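DUF4974 domain-containing protein (Parabacteroides distasonis, PDB 4M0N) is a putative membrane-bound anti-sigma factor of the FecR family, which probably antagonises a sigma factor, and is represented here by its FecR and FecR C-terminal domains. Local coordinates at residues 205-210 / 216-221. The protein carries 1 engineered substitution. Numbering follows the deposited sequence.
Sequences AVLNAI and IRYRKE
L207 meets Y218 by lying over one face of its ring. The evidence for a CH-pi contact is that L207 CB sits 3.9 Å from the centroid of the Y218 ring, over the face but displaced toward the rim on the CE1 side, where L207 CB to Y218 CE1 measures 3.6 Å. The leucine spreads further across the same ring with its CD1 methyl, which lies 3.9 Å from Y218 CD2. Its neighbour V206 turns to helix 167-178, packing on L174 and Y178, a helix that L207 (on L174) and I210 (on V170) also touch. N208 brings its amide to the rim, and Y218 OH donates a hydrogen bond of 2.7 Å to N208 OD1. The hydroxyl oxygen meets the N208 carbonyl at a bend of 130° at OD1, tilted 30° out of the carbonyl plane. The adjacent residues L207 and N208 thus supply a face contact and an edge contact to the same ring. The Y218 ring reaches both with CG between its own backbone N and carbonyl carbon (chi1 64°); the L207 contact on one face and the hydroxyl bond probably limit its rotation. An alanine in place of Y218 would be likely to leave N208 OD1 without this donor and uncover L207 CB and CD1. Farther along, I210 makes a looser apolar contact, its CG2 lying 4.2 Å from I216 CD1, just before the strand begins. Helix 203-214 leads through a short turn into edge strand 217-221, antiparallel to strand 224-228, and packs on it, as part of the small alpha/beta FecR C-terminal domain, whose family belongs to the Secretin_N0 clan.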
loop_
_atom_site.group_PDB
_atom_site.type_symbol
_atom_site.label_atom_id
_atom_site.label_comp_id
_atom_site.label_asym_id
_atom_site.label_seq_id
_atom_site.Cartn_x
_atom_site.Cartn_y
_atom_site.Cartn_z
ATOM N N ALA A 205 18.903 7.794 6.137
ATOM C CA ALA A 205 19.323 6.433 6.506
ATOM C C ALA A 205 18.822 5.371 5.544
ATOM O O ALA A 205 19.522 4.397 5.212
ATOM C CB ALA A 205 18.816 6.121 7.910
ATOM N N VAL A 206 17.571 5.526 5.118
ATOM C CA VAL A 206 17.015 4.588 4.176
ATOM C C VAL A 206 17.744 4.695 2.849
ATOM O O VAL A 206 18.097 3.677 2.277
ATOM C CB VAL A 206 15.507 4.765 3.975
ATOM C CG1 VAL A 206 15.044 3.793 2.902
ATOM C CG2 VAL A 206 14.748 4.540 5.288
ATOM N N LEU A 207 18.002 5.919 2.385
ATOM C CA LEU A 207 18.745 6.106 1.144
ATOM C C LEU A 207 20.193 5.583 1.238
ATOM O O LEU A 207 20.674 4.966 0.302
ATOM C CB LEU A 207 18.711 7.563 0.696
ATOM C CG LEU A 207 17.299 8.071 0.348
ATOM C CD1 LEU A 207 17.353 9.570 0.114
ATOM C CD2 LEU A 207 16.757 7.340 -0.868
ATOM N N ASN A 208 20.848 5.771 2.381
ATOM C CA ASN A 208 22.182 5.181 2.599
ATOM C C ASN A 208 22.164 3.654 2.506
ATOM O O ASN A 208 23.055 3.033 1.909
ATOM C CB ASN A 208 22.764 5.609 3.960
ATOM C CG ASN A 208 22.985 7.102 4.069
ATOM O OD1 ASN A 208 23.119 7.805 3.070
ATOM N ND2 ASN A 208 23.050 7.596 5.301
ATOM N N ALA A 209 21.143 3.042 3.082
ATOM C CA ALA A 209 21.006 1.595 3.035
ATOM C C ALA A 209 20.821 1.103 1.610
ATOM O O ALA A 209 21.366 0.070 1.223
ATOM C CB ALA A 209 19.857 1.152 3.906
ATOM N N ILE A 210 20.045 1.848 0.828
ATOM C CA ILE A 210 19.885 1.558 -0.586
ATOM C C ILE A 210 21.204 1.726 -1.311
ATOM O O ILE A 210 21.544 0.887 -2.138
ATOM C CB ILE A 210 18.803 2.452 -1.219
ATOM C CG1 ILE A 210 17.436 1.998 -0.726
ATOM C CG2 ILE A 210 18.808 2.361 -2.729
ATOM C CD1 ILE A 210 16.355 3.024 -0.904
ATOM N N ILE A 216 23.317 3.027 -5.701
ATOM C CA ILE A 216 22.560 4.240 -6.015
ATOM C C ILE A 216 22.924 5.359 -5.027
ATOM O O ILE A 216 22.863 5.160 -3.818
ATOM C CB ILE A 216 21.046 3.957 -5.975
ATOM C CG1 ILE A 216 20.666 2.993 -7.104
ATOM C CG2 ILE A 216 20.221 5.241 -6.107
ATOM C CD1 ILE A 216 19.342 2.307 -6.873
ATOM N N ARG A 217 23.335 6.517 -5.544
ATOM C CA ARG A 217 23.611 7.678 -4.702
ATOM C C ARG A 217 22.453 8.655 -4.783
ATOM O O ARG A 217 21.573 8.539 -5.648
ATOM C CB ARG A 217 24.909 8.380 -5.118
ATOM C CG ARG A 217 26.171 7.619 -4.736
ATOM C CD ARG A 217 27.436 8.351 -5.160
ATOM N NE ARG A 217 28.536 7.391 -5.294
ATOM C CZ ARG A 217 29.325 6.975 -4.303
ATOM N NH1 ARG A 217 29.184 7.449 -3.065
ATOM N NH2 ARG A 217 30.272 6.075 -4.556
ATOM N N TYR A 218 22.450 9.614 -3.868
ATOM C CA TYR A 218 21.454 10.679 -3.887
ATOM C C TYR A 218 22.075 12.039 -3.582
ATOM O O TYR A 218 23.024 12.126 -2.811
ATOM C CB TYR A 218 20.359 10.373 -2.869
ATOM C CG TYR A 218 20.841 10.354 -1.437
ATOM C CD1 TYR A 218 21.470 9.226 -0.909
ATOM C CD2 TYR A 218 20.666 11.460 -0.612
ATOM C CE1 TYR A 218 21.893 9.198 0.403
ATOM C CE2 TYR A 218 21.091 11.442 0.701
ATOM C CZ TYR A 218 21.701 10.306 1.203
ATOM O OH TYR A 218 22.131 10.295 2.513
ATOM N N ARG A 219 21.546 13.089 -4.209
ATOM C CA ARG A 219 21.853 14.463 -3.804
ATOM C C ARG A 219 20.606 15.341 -3.712
ATOM O O ARG A 219 19.633 15.144 -4.449
ATOM C CB ARG A 219 22.869 15.096 -4.760
ATOM C CG ARG A 219 22.410 15.159 -6.206
ATOM C CD ARG A 219 23.502 15.653 -7.139
ATOM N NE ARG A 219 23.518 14.848 -8.357
ATOM C CZ ARG A 219 22.623 14.926 -9.340
ATOM N NH1 ARG A 219 21.616 15.798 -9.291
ATOM N NH2 ARG A 219 22.744 14.129 -10.394
ATOM N N LYS A 220 20.654 16.325 -2.814
ATOM C CA LYS A 220 19.539 17.245 -2.615
ATOM C C LYS A 220 19.669 18.454 -3.537
ATOM O O LYS A 220 20.768 18.956 -3.761
ATOM C CB LYS A 220 19.469 17.707 -1.158
ATOM N N GLU A 221 18.536 18.898 -4.077
ATOM C CA GLU A 221 18.440 20.146 -4.845
ATOM C C GLU A 221 17.312 20.992 -4.244
ATOM O O GLU A 221 16.791 20.652 -3.184
ATOM C CB GLU A 221 18.161 19.845 -6.315
ATOM C CG GLU A 221 19.195 18.942 -6.964
ATOM C CD GLU A 221 18.922 18.704 -8.437
ATOM O OE1 GLU A 221 17.816 19.051 -8.910
ATOM O OE2 GLU A 221 19.817 18.166 -9.125
#